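Local atomic coordinates of 2-(acetamidomethylene)succinate hydrolase (Mesorhizobium loti, PDB entry 3KXP), a protein that catalyses the final step of vitamin B6 degradation, hydrolysing (E)-2-(acetamidomethylene)succinate to succinic semialdehyde, acetate, ammonia and carbon dioxide. Residues A[165-170]-A[266-271]; A[259-264]-A[285-290]. All coordinates share one frame; numbering follows the deposited sequence.

The two contacts are built at neighbouring parallel strands of the alpha/beta hydrolase sheet, their centres about 10 Å apart. Contact 1 sets the loop carrying Asp166, the inferred acid of the Ser142-His294-Asp166 catalytic triad, against the loop that follows strand 258-263; contact 2 pairs that strand with strand 286-289. Residues 259-264 reach contact 1 through three hydrogen bonds, among other contacts. Asp166 N bonds to Val261 O at 2.7 Å, Asp166 OD1 receives Gly263 N at 3.0 Å, and Arg262 NH1 holds Val269 O at 2.8 Å. Strand 258-263 thus grips Asp166 directly, and strand 286-289 backs it from the far side. Asp166's side chain lies about 3 Å from that of His294 at the nearest atoms.

Contact 1: A[165-170]-A[266-271]; sequences IDFTPY and SKLVSA
Ser266 OG gives its proton to Asp166 OD2 at 2.7 Å, on the syn lone pair, the one on the side of the other carboxylate oxygen. The same OG accepts from Leu268 N at 3.1 Å and Val269 N at 3.0 Å, the bonds of an ST turn and an ST motif respectively, and a small hydroxyl beside the main chain suits this double task. OD2 also bonds to His294 ND1, so Ser266 probably helps to fix the carboxylate of the inferred triad acid. With an alanine here, Asp166 OD2 would probably lose one of its donors and the two turn amides their shared acceptor.

Beside this bond the valine and leucine pack closely. Val269 CG2 lies on the backbone carbonyl of Asp166, 3.5 Å from C, while CG1, anti to the backbone N (chi1 174°), makes van der Waals contact at 3.7 Å with Thr168 OG1, itself held by its bond to Pro169 O. Leu268 CD1 comes obliquely to the ring of Phe167, 3.7 Å from CD2. On the loose side, Lys267 points its CB away from the other loop and is exposed, as befits a long charged chain.

The two loops follow adjacent parallel strands, 159-165 and 258-263; Thr168 packs on helix 271-280 and on Tyr251 of helix 248-253, and Phe167 reaches Ser142.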
loop_
_atom_site.group_PDB
_atom_site.type_symbol
_atom_site.label_atom_id
_atom_site.label_comp_id
_atom_site.label_asym_id
_atom_site.label_seq_id
_atom_site.Cartn_x
_atom_site.Cartn_y
_atom_site.Cartn_z
ATOM N N ILE A 165 9.435 4.122 6.978
ATOM C CA ILE A 165 8.727 4.783 8.071
ATOM C C ILE A 165 9.242 6.175 8.440
ATOM O O ILE A 165 10.297 6.319 9.054
ATOM C CB ILE A 165 8.762 3.919 9.358
ATOM C CG1 ILE A 165 8.173 2.530 9.075
ATOM C CG2 ILE A 165 7.990 4.621 10.475
ATOM C CD1 ILE A 165 8.153 1.608 10.295
ATOM N N ASP A 166 8.474 7.186 8.052
ATOM C CA ASP A 166 8.734 8.592 8.352
ATOM C C ASP A 166 9.986 9.299 7.837
ATOM O O ASP A 166 10.733 9.897 8.621
ATOM C CB ASP A 166 8.631 8.821 9.862
ATOM C CG ASP A 166 7.791 10.042 10.205
ATOM O OD1 ASP A 166 6.584 10.033 9.881
ATOM O OD2 ASP A 166 8.325 11.016 10.781
ATOM N N PHE A 167 10.213 9.228 6.527
ATOM C CA PHE A 167 11.329 9.924 5.908
ATOM C C PHE A 167 11.175 9.907 4.407
ATOM O O PHE A 167 11.429 8.903 3.742
ATOM C CB PHE A 167 12.687 9.333 6.294
ATOM C CG PHE A 167 13.824 10.313 6.122
ATOM C CD1 PHE A 167 14.231 10.713 4.854
ATOM C CD2 PHE A 167 14.420 10.903 7.229
ATOM C CE1 PHE A 167 15.215 11.697 4.688
ATOM C CE2 PHE A 167 15.405 11.887 7.079
ATOM C CZ PHE A 167 15.801 12.286 5.802
ATOM N N THR A 168 10.775 11.050 3.879
ATOM C CA THR A 168 10.529 11.214 2.458
ATOM C C THR A 168 11.360 12.380 1.939
ATOM O O THR A 168 12.080 13.030 2.698
ATOM C CB THR A 168 9.055 11.573 2.231
ATOM O OG1 THR A 168 8.787 12.830 2.872
ATOM C CG2 THR A 168 8.130 10.498 2.821
ATOM N N PRO A 169 11.275 12.658 0.634
ATOM C CA PRO A 169 12.048 13.788 0.121
ATOM C C PRO A 169 11.238 15.022 0.508
ATOM O O PRO A 169 10.177 14.892 1.126
ATOM C CB PRO A 169 12.037 13.569 -1.396
ATOM C CG PRO A 169 11.642 12.111 -1.574
ATOM C CD PRO A 169 10.652 11.903 -0.466
ATOM N N TYR A 170 11.733 16.204 0.159
ATOM C CA TYR A 170 11.027 17.455 0.427
ATOM C C TYR A 170 10.885 17.905 1.882
ATOM O O TYR A 170 10.130 18.835 2.163
ATOM C CB TYR A 170 9.631 17.406 -0.198
ATOM C CG TYR A 170 9.612 16.993 -1.647
ATOM C CD1 TYR A 170 9.059 15.769 -2.037
ATOM C CD2 TYR A 170 10.155 17.819 -2.635
ATOM C CE1 TYR A 170 9.049 15.379 -3.382
ATOM C CE2 TYR A 170 10.150 17.441 -3.982
ATOM C CZ TYR A 170 9.599 16.221 -4.348
ATOM O OH TYR A 170 9.619 15.842 -5.673
ATOM N N SER A 266 3.863 13.870 12.981
ATOM C CA SER A 266 5.317 13.873 12.846
ATOM C C SER A 266 5.864 15.289 12.659
ATOM O O SER A 266 5.347 16.049 11.847
ATOM C CB SER A 266 5.755 13.048 11.637
ATOM O OG SER A 266 7.102 13.360 11.317
ATOM N N LYS A 267 6.913 15.636 13.396
ATOM C CA LYS A 267 7.499 16.959 13.250
ATOM C C LYS A 267 8.643 16.939 12.235
ATOM O O LYS A 267 9.208 17.983 11.916
ATOM C CB LYS A 267 8.003 17.483 14.599
ATOM C CG LYS A 267 6.914 17.630 15.639
ATOM C CD LYS A 267 7.419 18.336 16.891
ATOM C CE LYS A 267 8.640 17.659 17.511
ATOM N NZ LYS A 267 9.103 18.359 18.762
ATOM N N LEU A 268 8.974 15.758 11.721
ATOM C CA LEU A 268 10.042 15.631 10.733
ATOM C C LEU A 268 9.432 15.637 9.331
ATOM O O LEU A 268 9.810 16.449 8.488
ATOM C CB LEU A 268 10.825 14.334 10.952
ATOM C CG LEU A 268 12.279 14.203 10.459
ATOM C CD1 LEU A 268 12.394 12.957 9.605
ATOM C CD2 LEU A 268 12.729 15.430 9.687
ATOM N N VAL A 269 8.483 14.738 9.087
ATOM C CA VAL A 269 7.821 14.667 7.786
ATOM C C VAL A 269 6.446 15.320 7.898
ATOM O O VAL A 269 5.536 14.776 8.524
ATOM C CB VAL A 269 7.653 13.200 7.308
ATOM C CG1 VAL A 269 6.826 13.151 6.030
ATOM C CG2 VAL A 269 9.019 12.572 7.067
ATOM N N SER A 270 6.313 16.496 7.291
ATOM C CA SER A 270 5.068 17.247 7.315
ATOM C C SER A 270 4.084 16.681 6.307
ATOM O O SER A 270 4.467 15.934 5.407
ATOM C CB SER A 270 5.332 18.701 6.949
ATOM O OG SER A 270 5.548 18.809 5.552
ATOM N N ALA A 271 2.819 17.059 6.453
ATOM C CA ALA A 271 1.786 16.610 5.530
ATOM C C ALA A 271 2.082 17.147 4.124
ATOM O O ALA A 271 1.808 16.487 3.124
ATOM C CB ALA A 271 0.431 17.098 5.997
#

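Contact 2: A[259-264]-A[285-290]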
loop_
_atom_site.group_PDB
_atom_site.type_symbol
_atom_site.label_atom_id
_atom_site.label_comp_id
_atom_site.label_asym_id
_atom_site.label_seq_id
_atom_site.Cartn_x
_atom_site.Cartn_y
_atom_site.Cartn_z
ATOM N N LEU A 259 6.393 1.081 0.623
ATOM C CA LEU A 259 5.237 1.532 1.374
ATOM C C LEU A 259 5.692 2.754 2.169
ATOM O O LEU A 259 6.674 2.687 2.905
ATOM C CB LEU A 259 4.765 0.446 2.332
ATOM C CG LEU A 259 3.655 0.864 3.307
ATOM C CD1 LEU A 259 2.324 0.987 2.562
ATOM C CD2 LEU A 259 3.532 -0.183 4.417
ATOM N N ILE A 260 4.996 3.871 2.014
ATOM C CA ILE A 260 5.364 5.077 2.742
ATOM C C ILE A 260 4.492 5.192 3.983
ATOM O O ILE A 260 3.260 5.183 3.892
ATOM C CB ILE A 260 5.162 6.341 1.890
ATOM C CG1 ILE A 260 5.986 6.248 0.606
ATOM C CG2 ILE A 260 5.581 7.565 2.682
ATOM C CD1 ILE A 260 5.723 7.386 -0.371
ATOM N N VAL A 261 5.129 5.281 5.144
ATOM C CA VAL A 261 4.393 5.411 6.390
ATOM C C VAL A 261 4.755 6.730 7.041
ATOM O O VAL A 261 5.937 7.036 7.213
ATOM C CB VAL A 261 4.721 4.264 7.368
ATOM C CG1 VAL A 261 4.012 4.494 8.688
ATOM C CG2 VAL A 261 4.285 2.933 6.771
ATOM N N ARG A 262 3.742 7.528 7.371
ATOM C CA ARG A 262 3.980 8.808 8.030
ATOM C C ARG A 262 3.155 8.882 9.295
ATOM O O ARG A 262 2.067 8.311 9.373
ATOM C CB ARG A 262 3.586 10.006 7.152
ATOM C CG ARG A 262 3.955 11.343 7.813
ATOM C CD ARG A 262 3.381 12.572 7.133
ATOM N NE ARG A 262 2.070 12.893 7.678
ATOM C CZ ARG A 262 1.811 13.879 8.532
ATOM N NH1 ARG A 262 2.772 14.688 8.962
ATOM N NH2 ARG A 262 0.575 14.042 8.969
ATOM N N GLY A 263 3.680 9.585 10.287
ATOM C CA GLY A 263 2.938 9.757 11.518
ATOM C C GLY A 263 2.099 11.009 11.327
ATOM O O GLY A 263 2.583 12.000 10.774
ATOM N N GLU A 264 0.848 10.969 11.766
ATOM C CA GLU A 264 -0.034 12.121 11.627
ATOM C C GLU A 264 0.558 13.419 12.170
ATOM O O GLU A 264 0.473 14.458 11.521
ATOM C CB GLU A 264 -1.378 11.853 12.313
ATOM C CG GLU A 264 -2.260 13.082 12.416
ATOM C CD GLU A 264 -3.551 12.816 13.165
ATOM O OE1 GLU A 264 -3.504 12.149 14.221
ATOM O OE2 GLU A 264 -4.609 13.288 12.702
ATOM N N PRO A 285 2.105 3.010 -2.446
ATOM C CA PRO A 285 1.067 2.987 -1.404
ATOM C C PRO A 285 1.457 3.800 -0.174
ATOM O O PRO A 285 2.614 3.804 0.241
ATOM C CB PRO A 285 0.913 1.501 -1.093
ATOM C CG PRO A 285 2.282 0.963 -1.375
ATOM C CD PRO A 285 2.630 1.658 -2.684
ATOM N N VAL A 286 0.479 4.478 0.408
ATOM C CA VAL A 286 0.718 5.324 1.566
ATOM C C VAL A 286 -0.158 4.983 2.770
ATOM O O VAL A 286 -1.338 4.650 2.623
ATOM C CB VAL A 286 0.482 6.812 1.202
ATOM C CG1 VAL A 286 0.662 7.677 2.424
ATOM C CG2 VAL A 286 1.451 7.247 0.094
ATOM N N VAL A 287 0.440 5.093 3.956
ATOM C CA VAL A 287 -0.226 4.847 5.232
ATOM C C VAL A 287 0.116 6.012 6.175
ATOM O O VAL A 287 1.289 6.336 6.360
ATOM C CB VAL A 287 0.253 3.513 5.868
ATOM C CG1 VAL A 287 -0.096 3.468 7.347
ATOM C CG2 VAL A 287 -0.398 2.332 5.157
ATOM N N VAL A 288 -0.911 6.653 6.736
ATOM C CA VAL A 288 -0.743 7.767 7.675
ATOM C C VAL A 288 -1.313 7.264 9.002
ATOM O O VAL A 288 -2.506 6.974 9.108
ATOM C CB VAL A 288 -1.514 9.045 7.217
ATOM C CG1 VAL A 288 -1.372 10.150 8.258
ATOM C CG2 VAL A 288 -0.965 9.547 5.884
ATOM N N VAL A 289 -0.452 7.149 10.010
ATOM C CA VAL A 289 -0.866 6.627 11.304
ATOM C C VAL A 289 -1.383 7.692 12.268
ATOM O O VAL A 289 -0.641 8.577 12.697
ATOM C CB VAL A 289 0.297 5.844 11.968
ATOM C CG1 VAL A 289 -0.197 5.122 13.215
ATOM C CG2 VAL A 289 0.896 4.850 10.969
ATOM N N PRO A 290 -2.677 7.611 12.624
ATOM C CA PRO A 290 -3.311 8.562 13.543
ATOM C C PRO A 290 -2.737 8.426 14.948
ATOM O O PRO A 290 -2.435 7.323 15.403
ATOM C CB PRO A 290 -4.788 8.163 13.495
ATOM C CG PRO A 290 -4.928 7.470 12.161
ATOM C CD PRO A 290 -3.669 6.664 12.089
#
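In Leu259 chi1 of 173° puts CG anti to the backbone N, and chi2 of 73° then turns CD1 to the neighbouring strand, where it lies 3.9 Å from Pro285 CG and 4.0 Å from Val287 CG2. On the same face Val261 has CG1 anti to its amide nitrogen and Val289 has CG2 anti to its carbonyl carbon, which brings Val261 CG1 and Val289 CG2 to 3.9 Å as the two side chains slant past each other. Val261 and Val287, by contrast, stand side by side and point the same way. Beta-branched valines suit these positions: they favour extended backbone and pack well on a sheet face.

The backbones run parallel, their axes 18° apart, in register from Ile260 with Val286 to Gly263 with Val289. Ile260 and Arg262 each use both N and O toward the partner strand. Ile260 N meets Pro285 O almost straight at 3.0 Å, and Val287 N returns a bond to Ile260 O at 2.8 Å. Arg262 N goes to Val287 O, Val289 N to Arg262 O, and Glu264 N closes the series on Val289 O, from above that carbonyl's plane. Pro285, with no N-H, can continue the series no further; it joins through its carbonyl and ring.

Arg262 leaves by the other face; its NH1 holds Val269 O, the firmer of its bonds, and its NH2 makes a weak one to Glu264 O. Glu264 OE1 takes Gly291 N, and OE2 forms a salt bridge with Arg279 of the second subunit.

This is a beta-alpha-beta crossover: helix 271-280 links the strands and packs on Ile260 and Val286, whereas helix 301-313 covers Leu259, Val287 and Val289. Strand 286-289 is one edge of the sheet within this chain, and there Val286 and Pro285 meet the second subunit of the homodimer.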